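Local atomic coordinates of tryptophanyl-tRNA synthetase (Aeropyrum pernix, PDB entry 3A04), a protein that catalyses the ATP-dependent attachment of L-tryptophan to tRNA(Trp), releasing AMP and diphosphate, as a class I aminoacyl-tRNA synthetase. Residues K185-A188 with S189-A193; H87-T90 with V91-I95. All coordinates share one frame; numbering follows the deposited sequence.

Contact 1 of 2, residues K185-A188 with S189-A193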
loop_
_atom_site.group_PDB
_atom_site.type_symbol
_atom_site.label_atom_id
_atom_site.label_comp_id
_atom_site.label_asym_id
_atom_site.label_seq_id
_atom_site.Cartn_x
_atom_site.Cartn_y
_atom_site.Cartn_z
ATOM N N LYS A 185 1.125 -4.138 10.100
ATOM C CA LYS A 185 1.008 -5.550 9.867
ATOM C C LYS A 185 0.014 -5.819 8.779
ATOM O O LYS A 185 0.138 -6.782 8.034
ATOM C CB LYS A 185 0.597 -6.306 11.186
ATOM C CG LYS A 185 1.853 -6.313 12.189
ATOM C CD LYS A 185 1.475 -6.750 13.616
ATOM C CE LYS A 185 0.964 -8.117 13.623
ATOM N NZ LYS A 185 0.245 -8.404 14.961
ATOM N N MET A 186 -0.965 -4.963 8.625
ATOM C CA MET A 186 -1.916 -5.111 7.556
ATOM C C MET A 186 -1.210 -4.887 6.246
ATOM O O MET A 186 -1.303 -5.656 5.361
ATOM C CB MET A 186 -3.182 -4.231 7.511
ATOM C CG MET A 186 -4.007 -4.221 8.821
ATOM S SD MET A 186 -5.704 -3.609 8.687
ATOM C CE MET A 186 -5.621 -1.852 9.065
ATOM N N MET A 187 -0.492 -3.808 6.152
ATOM C CA MET A 187 0.294 -3.541 4.933
ATOM C C MET A 187 1.269 -4.699 4.658
ATOM O O MET A 187 1.453 -5.151 3.495
ATOM C CB MET A 187 0.999 -2.205 5.079
ATOM C CG MET A 187 1.896 -1.844 3.889
ATOM S SD MET A 187 0.848 -1.229 2.501
ATOM C CE MET A 187 -0.043 -0.062 3.357
ATOM N N ALA A 188 1.967 -5.161 5.692
ATOM C CA ALA A 188 2.946 -6.239 5.434
ATOM C C ALA A 188 2.337 -7.509 4.870
ATOM O O ALA A 188 2.954 -8.216 4.057
ATOM C CB ALA A 188 3.706 -6.557 6.729
ATOM N N SER A 189 1.149 -7.862 5.366
ATOM C CA SER A 189 0.494 -9.048 4.892
ATOM C C SER A 189 0.121 -8.945 3.387
ATOM O O SER A 189 0.370 -9.853 2.602
ATOM C CB SER A 189 -0.727 -9.289 5.765
ATOM O OG SER A 189 -1.390 -10.390 5.213
ATOM N N LEU A 190 -0.469 -7.836 2.984
ATOM C CA LEU A 190 -0.761 -7.632 1.539
ATOM C C LEU A 190 0.524 -7.593 0.711
ATOM O O LEU A 190 0.545 -8.053 -0.425
ATOM C CB LEU A 190 -1.529 -6.325 1.277
ATOM C CG LEU A 190 -2.854 -6.099 2.045
ATOM C CD1 LEU A 190 -3.408 -4.682 1.848
ATOM C CD2 LEU A 190 -3.900 -7.076 1.610
ATOM N N THR A 191 1.573 -6.991 1.253
ATOM C CA THR A 191 2.824 -6.797 0.458
ATOM C C THR A 191 3.461 -8.181 0.285
ATOM O O THR A 191 4.017 -8.521 -0.741
ATOM C CB THR A 191 3.781 -5.793 1.233
ATOM O OG1 THR A 191 3.124 -4.516 1.333
ATOM C CG2 THR A 191 5.074 -5.550 0.503
ATOM N N GLN A 192 3.399 -9.010 1.338
ATOM C CA GLN A 192 3.963 -10.323 1.191
ATOM C C GLN A 192 3.211 -11.111 0.168
ATOM O O GLN A 192 3.806 -11.943 -0.506
ATOM C CB GLN A 192 3.946 -10.994 2.598
ATOM C CG GLN A 192 5.012 -11.893 2.877
ATOM C CD GLN A 192 4.717 -12.789 4.127
ATOM O OE1 GLN A 192 5.177 -13.965 4.203
ATOM N NE2 GLN A 192 3.934 -12.241 5.078
ATOM N N ALA A 193 1.874 -10.953 0.075
ATOM C CA ALA A 193 1.143 -11.691 -0.977
ATOM C C ALA A 193 1.616 -11.149 -2.346
ATOM O O ALA A 193 1.695 -11.902 -3.306
ATOM C CB ALA A 193 -0.381 -11.426 -0.839
#

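Contact 2 of 2, residues H87-T90 with V91-I95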
loop_
_atom_site.group_PDB
_atom_site.type_symbol
_atom_site.label_atom_id
_atom_site.label_comp_id
_atom_site.label_asym_id
_atom_site.label_seq_id
_atom_site.Cartn_x
_atom_site.Cartn_y
_atom_site.Cartn_z
ATOM N N HIS A 87 18.846 -19.303 7.472
ATOM C CA HIS A 87 18.729 -18.636 6.187
ATOM C C HIS A 87 19.414 -19.487 5.147
ATOM O O HIS A 87 18.921 -19.627 3.999
ATOM C CB HIS A 87 19.348 -17.217 6.212
ATOM C CG HIS A 87 18.782 -16.298 7.266
ATOM N ND1 HIS A 87 19.540 -15.772 8.301
ATOM C CD2 HIS A 87 17.526 -15.818 7.453
ATOM C CE1 HIS A 87 18.784 -14.977 9.048
ATOM N NE2 HIS A 87 17.571 -14.936 8.510
ATOM N N LYS A 88 20.566 -20.100 5.485
ATOM C CA LYS A 88 21.245 -20.881 4.473
ATOM C C LYS A 88 20.385 -22.010 3.913
ATOM O O LYS A 88 20.533 -22.354 2.718
ATOM C CB LYS A 88 22.605 -21.463 5.040
ATOM C CG LYS A 88 23.259 -22.563 4.181
ATOM C CD LYS A 88 24.695 -22.909 4.756
ATOM C CE LYS A 88 25.406 -24.052 3.978
ATOM N NZ LYS A 88 24.496 -25.185 3.896
ATOM N N LEU A 89 19.595 -22.642 4.785
ATOM C CA LEU A 89 18.738 -23.756 4.327
ATOM C C LEU A 89 17.798 -23.273 3.231
ATOM O O LEU A 89 17.543 -24.000 2.242
ATOM C CB LEU A 89 17.891 -24.254 5.502
ATOM C CG LEU A 89 16.904 -25.394 5.247
ATOM C CD1 LEU A 89 17.679 -26.559 4.761
ATOM C CD2 LEU A 89 16.192 -25.717 6.546
ATOM N N THR A 90 17.235 -22.071 3.381
ATOM C CA THR A 90 16.371 -21.561 2.320
ATOM C C THR A 90 17.167 -21.314 1.038
ATOM O O THR A 90 16.723 -21.738 -0.031
ATOM C CB THR A 90 15.718 -20.289 2.740
ATOM O OG1 THR A 90 14.816 -20.603 3.771
ATOM C CG2 THR A 90 14.918 -19.624 1.563
ATOM N N VAL A 91 18.343 -20.649 1.137
ATOM C CA VAL A 91 19.130 -20.322 -0.073
ATOM C C VAL A 91 19.612 -21.571 -0.761
ATOM O O VAL A 91 19.725 -21.627 -1.989
ATOM C CB VAL A 91 20.360 -19.396 0.287
ATOM C CG1 VAL A 91 21.210 -19.078 -0.905
ATOM C CG2 VAL A 91 19.793 -18.085 0.825
ATOM N N ASP A 92 19.981 -22.579 0.038
ATOM C CA ASP A 92 20.407 -23.836 -0.573
ATOM C C ASP A 92 19.288 -24.410 -1.457
ATOM O O ASP A 92 19.570 -24.945 -2.504
ATOM C CB ASP A 92 20.725 -24.848 0.542
ATOM C CG ASP A 92 22.183 -24.632 1.118
ATOM O OD1 ASP A 92 23.094 -23.955 0.475
ATOM O OD2 ASP A 92 22.358 -25.067 2.257
ATOM N N GLN A 93 18.036 -24.332 -0.999
ATOM C CA GLN A 93 16.882 -24.784 -1.862
ATOM C C GLN A 93 16.753 -23.866 -3.105
ATOM O O GLN A 93 16.514 -24.331 -4.165
ATOM C CB GLN A 93 15.579 -24.689 -1.046
ATOM C CG GLN A 93 15.609 -25.657 0.118
ATOM C CD GLN A 93 14.394 -25.594 0.950
ATOM O OE1 GLN A 93 13.295 -25.856 0.473
ATOM N NE2 GLN A 93 14.552 -25.178 2.215
ATOM N N LEU A 94 16.929 -22.551 -2.977
ATOM C CA LEU A 94 17.019 -21.730 -4.207
ATOM C C LEU A 94 18.099 -22.092 -5.170
ATOM O O LEU A 94 17.862 -22.083 -6.397
ATOM C CB LEU A 94 17.140 -20.212 -3.915
ATOM C CG LEU A 94 16.250 -19.646 -2.807
ATOM C CD1 LEU A 94 16.617 -18.131 -2.546
ATOM C CD2 LEU A 94 14.766 -19.791 -3.244
ATOM N N ILE A 95 19.305 -22.404 -4.652
ATOM C CA ILE A 95 20.424 -22.713 -5.569
ATOM C C ILE A 95 20.141 -24.002 -6.284
ATOM O O ILE A 95 20.350 -24.131 -7.472
ATOM C CB ILE A 95 21.787 -22.852 -4.761
ATOM C CG1 ILE A 95 22.146 -21.434 -4.246
ATOM C CG2 ILE A 95 22.913 -23.426 -5.634
ATOM C CD1 ILE A 95 23.344 -21.364 -3.234
#

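Contact 1 of 2, residues K185-A188 with S189-A193
The chi1 of Thr-191, -63°, sets OG1 beside its own backbone N and turns it back along the helix to the carbonyl of Met-187, one turn earlier. Met-187 has its CG anti to the backbone N (chi1 178°), which brings CG within 3.9 Å of Thr-191 OG1, the two side chains crossing at an angle. The motif is the i to i-4 side-chain-to-backbone hydrogen bond of a helical threonine, here within helix 183-197. Two donors of one residue grip Met-187 O. Thr-191 N lies 2.9 Å from Met-187 O, nearly in line with the carbonyl bond, whereas Thr-191 OG1, at 2.8 Å from Met-187 O, stands above the carbonyl plane, 44° out of it. Thr-191 is buried, and this bond gives its hydroxyl an acceptor within its own helix and probably holds its rotation.

Leu-190 has its CG over the preceding turn, 3.7 Å from Met-186 O, and its side chain packs on Ile-162 and Phe-165 of helix 156-165. Met-187 meets Leu-190 of the second subunit, and Leu-190 meets Met-187 there in return, so this face of the helix is part of the dimer interface. On the flank facing helix 219-231, the side chain of Ser-189 touches Leu-224. Gln-192 directs NE2 to a hydrogen bond with Tyr-178 OH, while its CB rests 3.3 Å from Ala-188 O, the acceptor of the Gln-192 N bond.

Contact 2 of 2, residues H87-T90 with V91-I95
Residues His-87 to Thr-90 and Val-91 to Ile-95 are successive turns of one helix, 85-99, with the CA atoms of Leu-89 and Asp-92 5.2 Å apart. Four i to i-4 bonds join the turns; the shortest runs from Asp-92 N to Lys-88 O, 2.7 Å. The same two residues are tied again by a salt bridge, Lys-88 NZ to Asp-92 OD2 at 2.7 Å. The lysine chain leaves anti to its backbone N (chi1 167°), runs extended and bends at chi4 (-52°), bringing the ammonium onto the syn lone pair of OD2. CG of Lys-88 also comes within 3.3 Å of Asp-92 OD2, so OD2 touches the aliphatic chain near its root as well as the ammonium at its end. The ammonium has further partners in His-312 and the ring of Phe-348. A methionine in place of Lys-88 would probably leave the Asp-92 carboxylate without its positive mate and His-312 ND1 without this bond.

Leu-89 O accepts from both Gln-93 N and Gln-93 NE2, which reach it from opposite faces of its plane. NE2, 3.2 Å from Leu-89 O, stands 60° out of that plane. Val-91 and Leu-94 pack on strand 72-77. This is the helix of a beta-alpha-beta unit in the Rossmann-like class I catalytic domain, and His-87 closes its 'HIGH' signature.

Contact 2 precedes contact 1 along the chain, and both belong to the class I synthetase catalytic region. Their centres are 23 Å apart and their nearest atoms about 12 Å, so they do not touch. Contact 2 is on the helix linking the parallel strands 72-77 and 103-108, and its centre is about 5 Å from the centre of the chain; the centre of contact 1 is about 19 Å from it, on helix 183-197, which precedes strand 210-215 of the same seven-stranded sheet and meets the second subunit. No other protein chain of the assembly touches 87-95. The two contacts thus belong to different parts of the fold: the helix that carries the last residues of the 'HIGH' region, and a helix of the dimer interface.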